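Hypothetical protein SpyM3_0169 (PDB 1PG6) is of unknown function but belongs to the AIM24 family in the cupin clan and carries bound calcium ions in the crystal. Local coordinates at residues Y113-G118 and F148-E153; E132-G137 and L190-H195; T175-N180 and G209-F214; H182-S187 and Y221-N226. All blocks are in the same frame, centred on the assembly; numbering follows the deposited sequence.

Contact 1 (Y113-G118 and F148-E153)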
loop_
_atom_site.group_PDB
_atom_site.type_symbol
_atom_site.label_atom_id
_atom_site.label_comp_id
_atom_site.label_asym_id
_atom_site.label_seq_id
_atom_site.Cartn_x
_atom_site.Cartn_y
_atom_site.Cartn_z
ATOM N N TYR A 113 -2.419 8.489 6.568
ATOM C CA TYR A 113 -1.785 7.229 6.923
ATOM C C TYR A 113 -0.470 6.969 6.213
ATOM O O TYR A 113 -0.164 7.582 5.191
ATOM C CB TYR A 113 -2.728 6.064 6.602
ATOM C CG TYR A 113 -4.073 6.133 7.291
ATOM C CD1 TYR A 113 -5.115 6.904 6.765
ATOM C CD2 TYR A 113 -4.285 5.474 8.501
ATOM C CE1 TYR A 113 -6.334 7.020 7.433
ATOM C CE2 TYR A 113 -5.495 5.585 9.177
ATOM C CZ TYR A 113 -6.511 6.357 8.645
ATOM O OH TYR A 113 -7.686 6.495 9.341
ATOM N N ARG A 114 0.295 6.042 6.780
ATOM C CA ARG A 114 1.551 5.596 6.209
ATOM C C ARG A 114 1.289 4.112 5.933
ATOM O O ARG A 114 0.515 3.470 6.654
ATOM C CB ARG A 114 2.708 5.758 7.202
ATOM C CG ARG A 114 2.949 7.197 7.664
ATOM C CD ARG A 114 4.259 7.309 8.434
ATOM N NE ARG A 114 4.357 8.527 9.249
ATOM C CZ ARG A 114 4.699 9.727 8.786
ATOM N NH1 ARG A 114 4.987 9.897 7.502
ATOM N NH2 ARG A 114 4.762 10.758 9.615
ATOM N N LEU A 115 1.900 3.580 4.883
ATOM C CA LEU A 115 1.706 2.180 4.525
ATOM C C LEU A 115 2.998 1.519 4.107
ATOM O O LEU A 115 3.873 2.150 3.513
ATOM C CB LEU A 115 0.730 2.040 3.356
ATOM C CG LEU A 115 -0.568 2.840 3.322
ATOM C CD1 LEU A 115 -0.273 4.264 2.894
ATOM C CD2 LEU A 115 -1.524 2.188 2.328
ATOM N N ASN A 116 3.102 0.234 4.412
ATOM C CA ASN A 116 4.264 -0.556 4.034
ATOM C C ASN A 116 4.150 -0.963 2.578
ATOM O O ASN A 116 3.075 -0.881 1.987
ATOM C CB ASN A 116 4.335 -1.821 4.879
ATOM C CG ASN A 116 5.145 -1.635 6.125
ATOM O OD1 ASN A 116 4.758 -2.081 7.208
ATOM N ND2 ASN A 116 6.284 -0.975 5.987
ATOM N N ASP A 117 5.269 -1.419 2.021
ATOM C CA ASP A 117 5.317 -1.883 0.643
ATOM C C ASP A 117 4.369 -3.051 0.460
ATOM O O ASP A 117 4.366 -4.004 1.249
ATOM C CB ASP A 117 6.721 -2.351 0.252
ATOM C CG ASP A 117 7.629 -1.214 -0.151
ATOM O OD1 ASP A 117 7.173 -0.321 -0.902
ATOM O OD2 ASP A 117 8.809 -1.228 0.268
ATOM N N GLY A 118 3.574 -2.970 -0.595
ATOM C CA GLY A 118 2.635 -4.026 -0.899
ATOM C C GLY A 118 1.266 -3.795 -0.304
ATOM O O GLY A 118 0.313 -4.450 -0.705
ATOM N N PHE A 148 10.573 0.811 1.633
ATOM C CA PHE A 148 9.914 2.101 1.490
ATOM C C PHE A 148 8.564 2.198 2.186
ATOM O O PHE A 148 7.805 1.231 2.242
ATOM C CB PHE A 148 9.724 2.440 0.009
ATOM C CG PHE A 148 10.988 2.861 -0.687
ATOM C CD1 PHE A 148 12.023 1.958 -0.891
ATOM C CD2 PHE A 148 11.140 4.167 -1.139
ATOM C CE1 PHE A 148 13.193 2.345 -1.541
ATOM C CE2 PHE A 148 12.305 4.567 -1.788
ATOM C CZ PHE A 148 13.334 3.652 -1.989
ATOM N N VAL A 149 8.277 3.380 2.717
ATOM C CA VAL A 149 7.008 3.637 3.382
ATOM C C VAL A 149 6.292 4.752 2.630
ATOM O O VAL A 149 6.902 5.761 2.273
ATOM C CB VAL A 149 7.203 4.075 4.851
ATOM C CG1 VAL A 149 5.869 4.529 5.436
ATOM C CG2 VAL A 149 7.764 2.914 5.668
HETATM N N MSE A 150 5.001 4.556 2.387
HETATM C CA MSE A 150 4.180 5.531 1.684
HETATM C C MSE A 150 3.369 6.347 2.676
HETATM O O MSE A 150 2.818 5.804 3.631
HETATM C CB MSE A 150 3.220 4.814 0.730
HETATM C CG MSE A 150 2.235 5.720 0.010
HETATM SE SE MSE A 150 0.946 4.704 -1.020
HETATM C CE MSE A 150 2.172 3.696 -2.084
ATOM N N THR A 151 3.306 7.658 2.460
ATOM C CA THR A 151 2.526 8.530 3.333
ATOM C C THR A 151 1.548 9.323 2.474
ATOM O O THR A 151 1.927 9.889 1.448
ATOM C CB THR A 151 3.428 9.507 4.123
ATOM O OG1 THR A 151 4.231 8.767 5.055
ATOM C CG2 THR A 151 2.578 10.508 4.894
ATOM N N THR A 152 0.290 9.355 2.898
ATOM C CA THR A 152 -0.760 10.054 2.168
ATOM C C THR A 152 -0.924 11.508 2.586
ATOM O O THR A 152 -0.436 11.930 3.633
ATOM C CB THR A 152 -2.133 9.375 2.369
ATOM O OG1 THR A 152 -2.535 9.504 3.739
ATOM C CG2 THR A 152 -2.054 7.895 2.012
ATOM N N GLU A 153 -1.636 12.256 1.752
ATOM C CA GLU A 153 -1.917 13.663 1.995
ATOM C C GLU A 153 -3.120 14.026 1.139
ATOM O O GLU A 153 -3.379 13.383 0.123
ATOM C CB GLU A 153 -0.715 14.518 1.587
ATOM C CG GLU A 153 -0.915 16.011 1.781
ATOM C CD GLU A 153 0.256 16.827 1.263
ATOM O OE1 GLU A 153 0.552 16.742 0.048
ATOM O OE2 GLU A 153 0.880 17.557 2.065
HETATM O O HOH W 1 7.524 -1.240 3.616
#

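Contact 2 (E132-G137 and L190-H195)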
loop_
_atom_site.group_PDB
_atom_site.type_symbol
_atom_site.label_atom_id
_atom_site.label_comp_id
_atom_site.label_asym_id
_atom_site.label_seq_id
_atom_site.Cartn_x
_atom_site.Cartn_y
_atom_site.Cartn_z
ATOM N N GLU A 132 9.121 7.090 0.959
ATOM C CA GLU A 132 10.316 7.383 1.741
ATOM C C GLU A 132 11.079 6.116 2.092
ATOM O O GLU A 132 10.524 5.185 2.675
ATOM C CB GLU A 132 9.961 8.116 3.038
ATOM C CG GLU A 132 11.162 8.305 3.966
ATOM C CD GLU A 132 10.779 8.811 5.346
ATOM O OE1 GLU A 132 10.312 9.963 5.452
ATOM O OE2 GLU A 132 10.944 8.051 6.325
ATOM N N ARG A 133 12.355 6.080 1.726
ATOM C CA ARG A 133 13.192 4.931 2.035
ATOM C C ARG A 133 13.597 5.042 3.500
ATOM O O ARG A 133 14.077 6.087 3.940
ATOM C CB ARG A 133 14.432 4.920 1.134
ATOM C CG ARG A 133 15.429 3.818 1.458
ATOM C CD ARG A 133 16.117 3.307 0.198
ATOM N NE ARG A 133 16.775 4.369 -0.557
ATOM C CZ ARG A 133 17.348 4.192 -1.744
ATOM N NH1 ARG A 133 17.346 2.992 -2.311
ATOM N NH2 ARG A 133 17.924 5.214 -2.365
ATOM N N GLN A 134 13.384 3.972 4.259
ATOM C CA GLN A 134 13.730 3.974 5.675
ATOM C C GLN A 134 15.241 3.860 5.827
ATOM O O GLN A 134 15.900 3.196 5.031
ATOM C CB GLN A 134 13.016 2.826 6.387
ATOM C CG GLN A 134 11.508 2.894 6.222
ATOM C CD GLN A 134 10.952 4.255 6.595
ATOM O OE1 GLN A 134 10.931 4.628 7.766
ATOM N NE2 GLN A 134 10.505 5.009 5.595
ATOM N N ASN A 135 15.786 4.513 6.848
ATOM C CA ASN A 135 17.224 4.507 7.072
ATOM C C ASN A 135 17.785 3.159 7.514
ATOM O O ASN A 135 18.443 3.061 8.548
ATOM C CB ASN A 135 17.601 5.584 8.095
ATOM C CG ASN A 135 19.041 6.045 7.949
ATOM O OD1 ASN A 135 19.978 5.251 8.066
ATOM N ND2 ASN A 135 19.224 7.336 7.686
ATOM N N ILE A 136 17.518 2.127 6.720
ATOM C CA ILE A 136 17.995 0.774 6.981
ATOM C C ILE A 136 17.631 0.256 8.375
ATOM O O ILE A 136 17.125 1.001 9.214
ATOM C CB ILE A 136 19.536 0.690 6.783
ATOM C CG1 ILE A 136 19.905 -0.647 6.140
ATOM C CG2 ILE A 136 20.258 0.838 8.119
ATOM C CD1 ILE A 136 19.334 -0.829 4.743
ATOM N N GLY A 137 17.891 -1.027 8.613
ATOM C CA GLY A 137 17.587 -1.618 9.903
ATOM C C GLY A 137 18.299 -0.916 11.043
ATOM O O GLY A 137 17.660 -0.351 11.932
ATOM N N LEU A 190 0.952 9.041 14.434
ATOM C CA LEU A 190 1.730 8.213 15.357
ATOM C C LEU A 190 3.231 8.355 15.127
ATOM O O LEU A 190 3.674 8.731 14.042
ATOM C CB LEU A 190 1.358 6.730 15.192
ATOM C CG LEU A 190 0.045 6.212 15.785
ATOM C CD1 LEU A 190 -0.308 4.859 15.173
ATOM C CD2 LEU A 190 0.183 6.092 17.287
ATOM N N ASP A 191 4.011 8.067 16.162
ATOM C CA ASP A 191 5.461 8.101 16.041
ATOM C C ASP A 191 5.836 6.660 15.724
ATOM O O ASP A 191 5.373 5.737 16.394
ATOM C CB ASP A 191 6.105 8.533 17.358
ATOM C CG ASP A 191 5.763 9.962 17.728
ATOM O OD1 ASP A 191 4.590 10.229 18.068
ATOM O OD2 ASP A 191 6.666 10.820 17.671
ATOM N N TYR A 192 6.657 6.453 14.702
ATOM C CA TYR A 192 7.039 5.096 14.347
ATOM C C TYR A 192 8.522 4.983 14.043
ATOM O O TYR A 192 9.178 5.968 13.700
ATOM C CB TYR A 192 6.233 4.625 13.136
ATOM C CG TYR A 192 6.845 5.005 11.809
ATOM C CD1 TYR A 192 7.685 4.123 11.133
ATOM C CD2 TYR A 192 6.588 6.246 11.231
ATOM C CE1 TYR A 192 8.251 4.463 9.912
ATOM C CE2 TYR A 192 7.151 6.600 10.010
ATOM C CZ TYR A 192 7.979 5.702 9.354
ATOM O OH TYR A 192 8.516 6.027 8.134
ATOM N N ASP A 193 9.037 3.767 14.165
ATOM C CA ASP A 193 10.439 3.498 13.902
ATOM C C ASP A 193 10.633 2.038 13.520
ATOM O O ASP A 193 10.426 1.142 14.338
ATOM C CB ASP A 193 11.282 3.813 15.140
ATOM C CG ASP A 193 12.753 3.483 14.945
ATOM O OD1 ASP A 193 13.504 3.493 15.943
ATOM O OD2 ASP A 193 13.157 3.217 13.797
ATOM N N ILE A 194 11.022 1.803 12.272
ATOM C CA ILE A 194 11.276 0.452 11.786
ATOM C C ILE A 194 12.757 0.181 12.026
ATOM O O ILE A 194 13.614 0.934 11.563
ATOM C CB ILE A 194 10.955 0.332 10.280
ATOM C CG1 ILE A 194 9.464 0.597 10.054
ATOM C CG2 ILE A 194 11.336 -1.055 9.769
ATOM C CD1 ILE A 194 9.042 0.647 8.596
ATOM N N HIS A 195 13.056 -0.893 12.747
ATOM C CA HIS A 195 14.440 -1.219 13.071
ATOM C C HIS A 195 14.610 -2.700 13.375
ATOM O O HIS A 195 13.631 -3.425 13.543
ATOM C CB HIS A 195 14.863 -0.406 14.291
ATOM C CG HIS A 195 14.027 -0.676 15.504
ATOM N ND1 HIS A 195 14.306 -1.697 16.387
ATOM C CD2 HIS A 195 12.882 -0.102 15.943
ATOM C CE1 HIS A 195 13.370 -1.739 17.318
ATOM N NE2 HIS A 195 12.494 -0.783 17.072
HETATM O O HOH W 2 11.736 4.128 10.408
#

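Contact 3 (T175-N180 and G209-F214)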
loop_
_atom_site.group_PDB
_atom_site.type_symbol
_atom_site.label_atom_id
_atom_site.label_comp_id
_atom_site.label_asym_id
_atom_site.label_seq_id
_atom_site.Cartn_x
_atom_site.Cartn_y
_atom_site.Cartn_z
ATOM N N THR A 175 2.841 2.648 23.784
ATOM C CA THR A 175 3.735 2.152 22.748
ATOM C C THR A 175 3.481 0.682 22.446
ATOM O O THR A 175 2.954 -0.057 23.276
ATOM C CB THR A 175 5.209 2.326 23.165
ATOM O OG1 THR A 175 6.065 1.913 22.093
ATOM C CG2 THR A 175 5.510 1.488 24.396
HETATM N N MSE A 176 3.868 0.262 21.249
HETATM C CA MSE A 176 3.681 -1.119 20.838
HETATM C C MSE A 176 4.644 -1.435 19.703
HETATM O O MSE A 176 4.835 -0.623 18.799
HETATM C CB MSE A 176 2.239 -1.331 20.381
HETATM C CG MSE A 176 1.880 -2.770 20.083
HETATM SE SE MSE A 176 0.013 -2.950 19.629
HETATM C CE MSE A 176 -0.718 -3.079 21.413
ATOM N N THR A 177 5.252 -2.613 19.760
ATOM C CA THR A 177 6.200 -3.035 18.738
ATOM C C THR A 177 5.679 -4.287 18.042
ATOM O O THR A 177 5.344 -5.282 18.686
ATOM C CB THR A 177 7.583 -3.304 19.358
ATOM O OG1 THR A 177 8.093 -2.080 19.909
ATOM C CG2 THR A 177 8.551 -3.824 18.305
ATOM N N ILE A 178 5.624 -4.224 16.717
ATOM C CA ILE A 178 5.107 -5.321 15.908
ATOM C C ILE A 178 6.019 -5.660 14.734
ATOM O O ILE A 178 6.626 -4.776 14.137
ATOM C CB ILE A 178 3.733 -4.934 15.318
ATOM C CG1 ILE A 178 2.812 -4.419 16.425
ATOM C CG2 ILE A 178 3.102 -6.133 14.620
ATOM C CD1 ILE A 178 1.575 -3.756 15.898
ATOM N N ASP A 179 6.103 -6.952 14.422
ATOM C CA ASP A 179 6.876 -7.447 13.287
ATOM C C ASP A 179 6.366 -6.613 12.103
ATOM O O ASP A 179 5.165 -6.614 11.809
ATOM C CB ASP A 179 6.551 -8.935 13.105
ATOM C CG ASP A 179 7.205 -9.553 11.891
ATOM O OD1 ASP A 179 7.741 -8.832 11.027
ATOM O OD2 ASP A 179 7.158 -10.796 11.808
ATOM N N ASN A 180 7.253 -5.892 11.423
ATOM C CA ASN A 180 6.805 -5.032 10.326
ATOM C C ASN A 180 6.158 -5.775 9.168
ATOM O O ASN A 180 5.397 -5.186 8.401
ATOM C CB ASN A 180 7.963 -4.183 9.800
ATOM C CG ASN A 180 7.487 -3.023 8.944
ATOM O OD1 ASN A 180 7.912 -2.856 7.799
ATOM N ND2 ASN A 180 6.591 -2.220 9.495
ATOM N N GLY A 209 12.340 -10.526 11.265
ATOM C CA GLY A 209 12.911 -9.407 10.537
ATOM C C GLY A 209 12.710 -8.122 11.319
ATOM O O GLY A 209 12.414 -8.169 12.513
ATOM N N VAL A 210 12.856 -6.980 10.651
ATOM C CA VAL A 210 12.696 -5.691 11.308
ATOM C C VAL A 210 11.320 -5.533 11.937
ATOM O O VAL A 210 10.323 -6.053 11.429
ATOM C CB VAL A 210 12.907 -4.510 10.326
ATOM C CG1 VAL A 210 14.348 -4.482 9.839
ATOM C CG2 VAL A 210 11.945 -4.631 9.153
ATOM N N VAL A 211 11.276 -4.815 13.050
ATOM C CA VAL A 211 10.023 -4.562 13.741
ATOM C C VAL A 211 9.701 -3.081 13.610
ATOM O O VAL A 211 10.566 -2.274 13.263
ATOM C CB VAL A 211 10.113 -4.922 15.239
ATOM C CG1 VAL A 211 10.455 -6.392 15.402
ATOM C CG2 VAL A 211 11.155 -4.052 15.926
ATOM N N ASN A 212 8.449 -2.732 13.875
ATOM C CA ASN A 212 8.008 -1.348 13.808
ATOM C C ASN A 212 7.532 -0.982 15.210
ATOM O O ASN A 212 6.627 -1.620 15.749
ATOM C CB ASN A 212 6.851 -1.207 12.808
ATOM C CG ASN A 212 6.644 0.226 12.347
ATOM O OD1 ASN A 212 6.877 1.175 13.099
ATOM N ND2 ASN A 212 6.188 0.390 11.110
ATOM N N THR A 213 8.164 0.020 15.816
ATOM C CA THR A 213 7.765 0.459 17.147
ATOM C C THR A 213 6.942 1.737 17.013
ATOM O O THR A 213 7.417 2.743 16.480
ATOM C CB THR A 213 8.988 0.732 18.052
ATOM O OG1 THR A 213 9.678 -0.499 18.304
ATOM C CG2 THR A 213 8.544 1.337 19.378
ATOM N N PHE A 214 5.700 1.678 17.488
ATOM C CA PHE A 214 4.766 2.799 17.430
ATOM C C PHE A 214 4.596 3.459 18.791
ATOM O O PHE A 214 4.595 2.786 19.820
ATOM C CB PHE A 214 3.391 2.312 16.965
ATOM C CG PHE A 214 3.414 1.606 15.645
ATOM C CD1 PHE A 214 3.453 2.327 14.458
ATOM C CD2 PHE A 214 3.405 0.217 15.589
ATOM C CE1 PHE A 214 3.485 1.674 13.227
ATOM C CE2 PHE A 214 3.437 -0.445 14.366
ATOM C CZ PHE A 214 3.475 0.285 13.181
HETATM O O HOH W 3 9.798 -10.696 10.105
HETATM O O HOH W 4 9.755 -7.624 9.282
#

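Contact 4 (H182-S187 and Y221-N226)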
loop_
_atom_site.group_PDB
_atom_site.type_symbol
_atom_site.label_atom_id
_atom_site.label_comp_id
_atom_site.label_asym_id
_atom_site.label_seq_id
_atom_site.Cartn_x
_atom_site.Cartn_y
_atom_site.Cartn_z
ATOM N N HIS A 182 3.913 -7.749 9.378
ATOM C CA HIS A 182 2.491 -7.850 9.712
ATOM C C HIS A 182 1.804 -6.491 9.788
ATOM O O HIS A 182 0.620 -6.401 10.117
ATOM C CB HIS A 182 2.311 -8.583 11.043
ATOM C CG HIS A 182 2.534 -10.062 10.951
ATOM N ND1 HIS A 182 1.543 -10.939 10.568
ATOM C CD2 HIS A 182 3.646 -10.809 11.144
ATOM C CE1 HIS A 182 2.037 -12.165 10.526
ATOM N NE2 HIS A 182 3.311 -12.114 10.870
ATOM N N VAL A 183 2.543 -5.429 9.478
ATOM C CA VAL A 183 1.981 -4.086 9.530
ATOM C C VAL A 183 1.481 -3.645 8.162
ATOM O O VAL A 183 2.233 -3.610 7.194
ATOM C CB VAL A 183 3.027 -3.077 10.059
ATOM C CG1 VAL A 183 2.482 -1.658 9.985
ATOM C CG2 VAL A 183 3.396 -3.428 11.494
ATOM N N VAL A 184 0.195 -3.322 8.083
ATOM C CA VAL A 184 -0.401 -2.891 6.823
ATOM C C VAL A 184 -0.303 -1.376 6.630
ATOM O O VAL A 184 0.316 -0.891 5.679
ATOM C CB VAL A 184 -1.895 -3.291 6.747
ATOM C CG1 VAL A 184 -2.511 -2.794 5.441
ATOM C CG2 VAL A 184 -2.032 -4.806 6.854
ATOM N N ALA A 185 -0.923 -0.637 7.544
ATOM C CA ALA A 185 -0.943 0.817 7.471
ATOM C C ALA A 185 -1.187 1.372 8.866
ATOM O O ALA A 185 -1.708 0.675 9.734
ATOM C CB ALA A 185 -2.059 1.264 6.527
ATOM N N TRP A 186 -0.813 2.626 9.092
ATOM C CA TRP A 186 -1.015 3.214 10.410
ATOM C C TRP A 186 -1.149 4.729 10.340
ATOM O O TRP A 186 -0.744 5.351 9.361
ATOM C CB TRP A 186 0.133 2.802 11.342
ATOM C CG TRP A 186 1.483 3.344 10.951
ATOM C CD1 TRP A 186 2.076 4.479 11.430
ATOM C CD2 TRP A 186 2.407 2.773 10.014
ATOM N NE1 TRP A 186 3.312 4.649 10.854
ATOM C CE2 TRP A 186 3.539 3.622 9.979
ATOM C CE3 TRP A 186 2.390 1.631 9.200
ATOM C CZ2 TRP A 186 4.647 3.361 9.160
ATOM C CZ3 TRP A 186 3.494 1.374 8.385
ATOM C CH2 TRP A 186 4.607 2.238 8.373
ATOM N N SER A 187 -1.737 5.314 11.377
ATOM C CA SER A 187 -1.945 6.760 11.431
ATOM C C SER A 187 -0.650 7.545 11.283
ATOM O O SER A 187 0.361 7.226 11.909
ATOM C CB SER A 187 -2.624 7.141 12.744
ATOM O OG SER A 187 -3.938 6.609 12.816
ATOM N N TYR A 221 -3.106 -0.933 11.553
ATOM C CA TYR A 221 -3.788 -2.045 10.903
ATOM C C TYR A 221 -2.768 -3.129 10.653
ATOM O O TYR A 221 -1.769 -2.909 9.970
ATOM C CB TYR A 221 -4.418 -1.601 9.580
ATOM C CG TYR A 221 -5.564 -0.649 9.779
ATOM C CD1 TYR A 221 -6.869 -1.120 9.943
ATOM C CD2 TYR A 221 -5.339 0.722 9.880
ATOM C CE1 TYR A 221 -7.922 -0.243 10.205
ATOM C CE2 TYR A 221 -6.387 1.603 10.143
ATOM C CZ TYR A 221 -7.665 1.119 10.306
ATOM O OH TYR A 221 -8.686 2.003 10.589
ATOM N N ILE A 222 -2.993 -4.296 11.235
ATOM C CA ILE A 222 -2.065 -5.392 11.028
ATOM C C ILE A 222 -2.749 -6.490 10.234
ATOM O O ILE A 222 -3.977 -6.532 10.147
ATOM C CB ILE A 222 -1.555 -5.978 12.357
ATOM C CG1 ILE A 222 -2.719 -6.549 13.162
ATOM C CG2 ILE A 222 -0.835 -4.899 13.156
ATOM C CD1 ILE A 222 -2.284 -7.370 14.357
ATOM N N GLN A 223 -1.946 -7.362 9.641
ATOM C CA GLN A 223 -2.467 -8.471 8.852
ATOM C C GLN A 223 -2.000 -9.758 9.527
ATOM O O GLN A 223 -0.966 -9.776 10.180
ATOM C CB GLN A 223 -1.966 -8.387 7.404
ATOM C CG GLN A 223 -0.455 -8.505 7.239
ATOM C CD GLN A 223 0.008 -8.293 5.804
ATOM O OE1 GLN A 223 1.104 -8.723 5.422
ATOM N NE2 GLN A 223 -0.806 -7.615 5.010
ATOM N N SER A 224 -2.764 -10.834 9.365
ATOM C CA SER A 224 -2.444 -12.093 10.031
ATOM C C SER A 224 -1.471 -13.044 9.334
ATOM O O SER A 224 -1.264 -14.161 9.801
ATOM C CB SER A 224 -3.734 -12.841 10.368
ATOM O OG SER A 224 -4.389 -13.256 9.191
ATOM N N LEU A 225 -0.887 -12.621 8.215
ATOM C CA LEU A 225 0.082 -13.452 7.509
ATOM C C LEU A 225 1.327 -12.646 7.146
ATOM O O LEU A 225 1.277 -11.422 6.993
ATOM C CB LEU A 225 -0.527 -14.071 6.245
ATOM C CG LEU A 225 -1.601 -15.133 6.511
ATOM C CD1 LEU A 225 -2.230 -15.564 5.197
ATOM C CD2 LEU A 225 -0.980 -16.330 7.217
ATOM N N ASN A 226 2.438 -13.355 7.013
ATOM C CA ASN A 226 3.743 -12.769 6.697
ATOM C C ASN A 226 4.159 -13.286 5.321
ATOM O O ASN A 226 4.426 -14.468 5.164
ATOM C CB ASN A 226 4.740 -13.236 7.764
ATOM C CG ASN A 226 6.125 -12.653 7.587
ATOM O OD1 ASN A 226 6.594 -12.437 6.470
ATOM N ND2 ASN A 226 6.800 -12.413 8.705
HETATM O O HOH W 5 5.485 -13.708 11.243
#

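Contact 1 (Y113-G118 and F148-E153)
Arg114 and Thr151 lie side by side on one face of the sheet and point the same way. The Arg114 chain starts with CG beside the backbone N (chi1 -60°) and then runs extended to NE. It passes Thr151 OG1 closely, with Arg114 CG 3.3 Å from that oxygen. The guanidinium is swung out of line with the chain at its last torsion, and Arg114 NH1 donates to Thr151 OG1 at 2.8 Å. The oxygen sits at the guanidinium edge, tilted 20° out of its plane, and the hydrogen bond is bent. On the same face Val149 CG1 packs on Arg114 CB at 3.8 Å. Beyond these residues Tyr192 of strand 191-195 covers both Arg114 and Val149.

The two strands are antiparallel neighbours in a six-stranded sheet, with 113-116 placed between 148-153 and 183-187. Arg114 and Thr151 form a non-hydrogen-bonded pair, and Leu115 and Met150 a hydrogen-bonded one. On the other face of the sheet the side chains of this second pair slant across each other. Leu115 CD1 touches CG of selenomethionine Met150 at 4.1 Å and reaches Thr152 CG2 as well.

Side chains extend the pairing at both ends. Thr152 holds OG1 between its backbone N and carbonyl carbon (chi1 66°). There Thr152 OG1 accepts a nearly straight bond from Tyr113 N at 3.0 Å, and it also pairs with Gln112 OE1. Thr152 N donates to Tyr113 O. At the far end Phe148 N donates to Asp117 OD2 at 3.0 Å, on the syn side but out of the carboxylate plane. A water accepts from Asp117 N and donates to Phe148 O, bridging the backbones there.

Contact 2 (E132-G137 and L190-H195)
Tyr192 and Gln134 supply the direct hydrogen bond of this contact. Tyr192 OH donates to Gln134 OE1 at 2.8 Å. The two side chains come from opposite directions, and OE1 lies at the ring edge, near the ring plane. The amide is turned 35° from the ring. The hydroxyl stands above the carbonyl plane of the amide, not on a lone pair.

Hydrogen bonds within 132-137 fix the rotation of that amide. The Gln134 chain folds back at chi2 (-52°), which carries NE2 toward Glu132. Gln134 NE2 donates to Glu132 O at 2.9 Å, and that oxygen lies in the amide plane. Gln134 NE2 also donates to Glu132 OE2 at 3.2 Å, on the anti side of the carboxylate. OE1 is thereby left facing Tyr192.

One water adds a bridge. It donates to Gln134 OE1 at 2.8 Å and accepts from Ile194 N at 3.1 Å. OE1 thus accepts from both the tyrosine hydroxyl and the water.

Apolar contact is slight. Gln134 CG meets Ile194 CD1 at 4.1 Å, with the two side chains crossing at about a right angle.

A weak polar contact adds to this: Gly137 O lies 3.5 Å from His195 CA, a CA-H...O contact. The imidazole of His195 leads elsewhere, and its NE2 bonds to Thr213 OG1.

The contact lies at the surface. It joins the loop after strand 128-133, the outermost strand of a six-stranded antiparallel sheet, to strand 191-195, an outer strand of a three-stranded one. Strand 148-153 pairs with 128-133 and places Val149 against Gln134, Tyr192 and Ile194. Strand 211-215 flanks 191-195 within its own sheet.

Contact 3 (T175-N180 and G209-F214)
Thr177 lies beside Thr213 and Val211, and its side chain can be followed outward. Thr177 CB is 3.7 Å from Thr213 OG1. Thr177 OG1 branches off beside the backbone N (chi1 -63°) and forms a hydrogen bond with Thr213 OG1 at 2.8 Å. Either hydroxyl could be the donor. Thr177 CG2, anti to the backbone N, packs on Val211 CG2 at 3.5 Å and also lies beside Thr213 OG1.

This face belongs to a three-stranded antiparallel sheet, in which strand 211-215 lies between 174-179 and 191-195. Thr177 and Thr213 are a non-hydrogen-bonded pair. Met176 with Phe214 and Ile178 with Asn212 are the hydrogen-bonded pairs on each side of it. The bond from Phe214 N to Met176 O is almost straight (175°). Phe214 O accepts twice, from Met176 N and from Thr175 OG1 at 2.8 Å.

The opposite face turns to strands 183-187 and 219-223 of the adjoining sheet. Here Ile178 CD1 reaches Phe214 CE2 at 4.1 Å, the side chains crossing at about a right angle. Asn212 OD1 sits 3.4 Å above one face of the Phe214 ring, offset toward its rim. Phe214 also meets Trp186 edge-to-face.

Past the paired strands, Asn180 N donates to Val210 O at 3.1 Å, in the carbonyl plane and on a lone pair. Asn180 CB packs on Val210 CG2. Two waters complete this end. One links Asp179 OD1 to Gly209 N and the other links OD1 to Val210 O. The same OD1 accepts from Ala181 N.

Contact 4 (H182-S187 and Y221-N226)
The His182 ring meets segment 221-226 with its edge. His182 ND1 donates to Gln223 O at 2.8 Å, and that oxygen lies in the ring plane. A water also sits in plane, 2.7 Å from His182 NE2, and accepts from Asn226 ND2. Leu225 C and Asn226 CB approach the ring obliquely, and the Asn226 amide stands at 90° to it. The Tyr221 ring likewise has Ala185 O at its edge, 3.6 Å from Tyr221 CD2.

Between these two rings lies a classic beta bulge. Val184 and Ala185 both face Tyr221, which shifts the register of the antiparallel strands by one residue. Tyr221 O accepts from Val184 N at 2.8 Å and, weakly, from Ala185 N at 3.4 Å. Tyr221 N returns a nearly straight bond to Ala185 O. On the other side of the bulge Val183 and Ile222 form a non-hydrogen-bonded pair. Gln223 N donates to His182 O, so His182 and Gln223 hold each other through two bonds, one from the backbone and one from the ring.

The Val184 side chain packs against Tyr221 and Gln223. Val184 CB lies 4.2 Å from Tyr221 CB. With CG1 anti to the backbone N (chi1 178°), Val184 CG2 is left 3.6 Å from Gln223 CB. The Gln223 chain crosses Val184 at about a right angle and continues to Ser162, a residue of a calcium site.

The strands are inner members of a six-stranded sheet, and helix 227-234 follows at once. Asn226 is its N-cap, with OD1 accepting from Gln229 N while Asn226 CB rests 3.6 Å from His182 NE2.

How the contacts relate
Contacts 1 and 4 join neighbouring strands of the same six-stranded sheet, and strands 113-116 and 183-187 pair directly between them. Contact 1 is the buried one, near the chain centre. Contact 4 is partly buried and bulged. Contact 3 is regular pairing in the three-stranded sheet, farther out and also partly buried. These three rest on backbone pairing. Contact 2 lies at the surface and bridges the two sheets through a tyrosine-glutamine bond and a water, with little area. It shares strand 191-195 with the sheet of contact 3, while Glu132 bonds to Val149 of contact 1. Trp186 of contact 4 packs between the sheets, touching Tyr192 of contact 2 and Phe214 of contact 3.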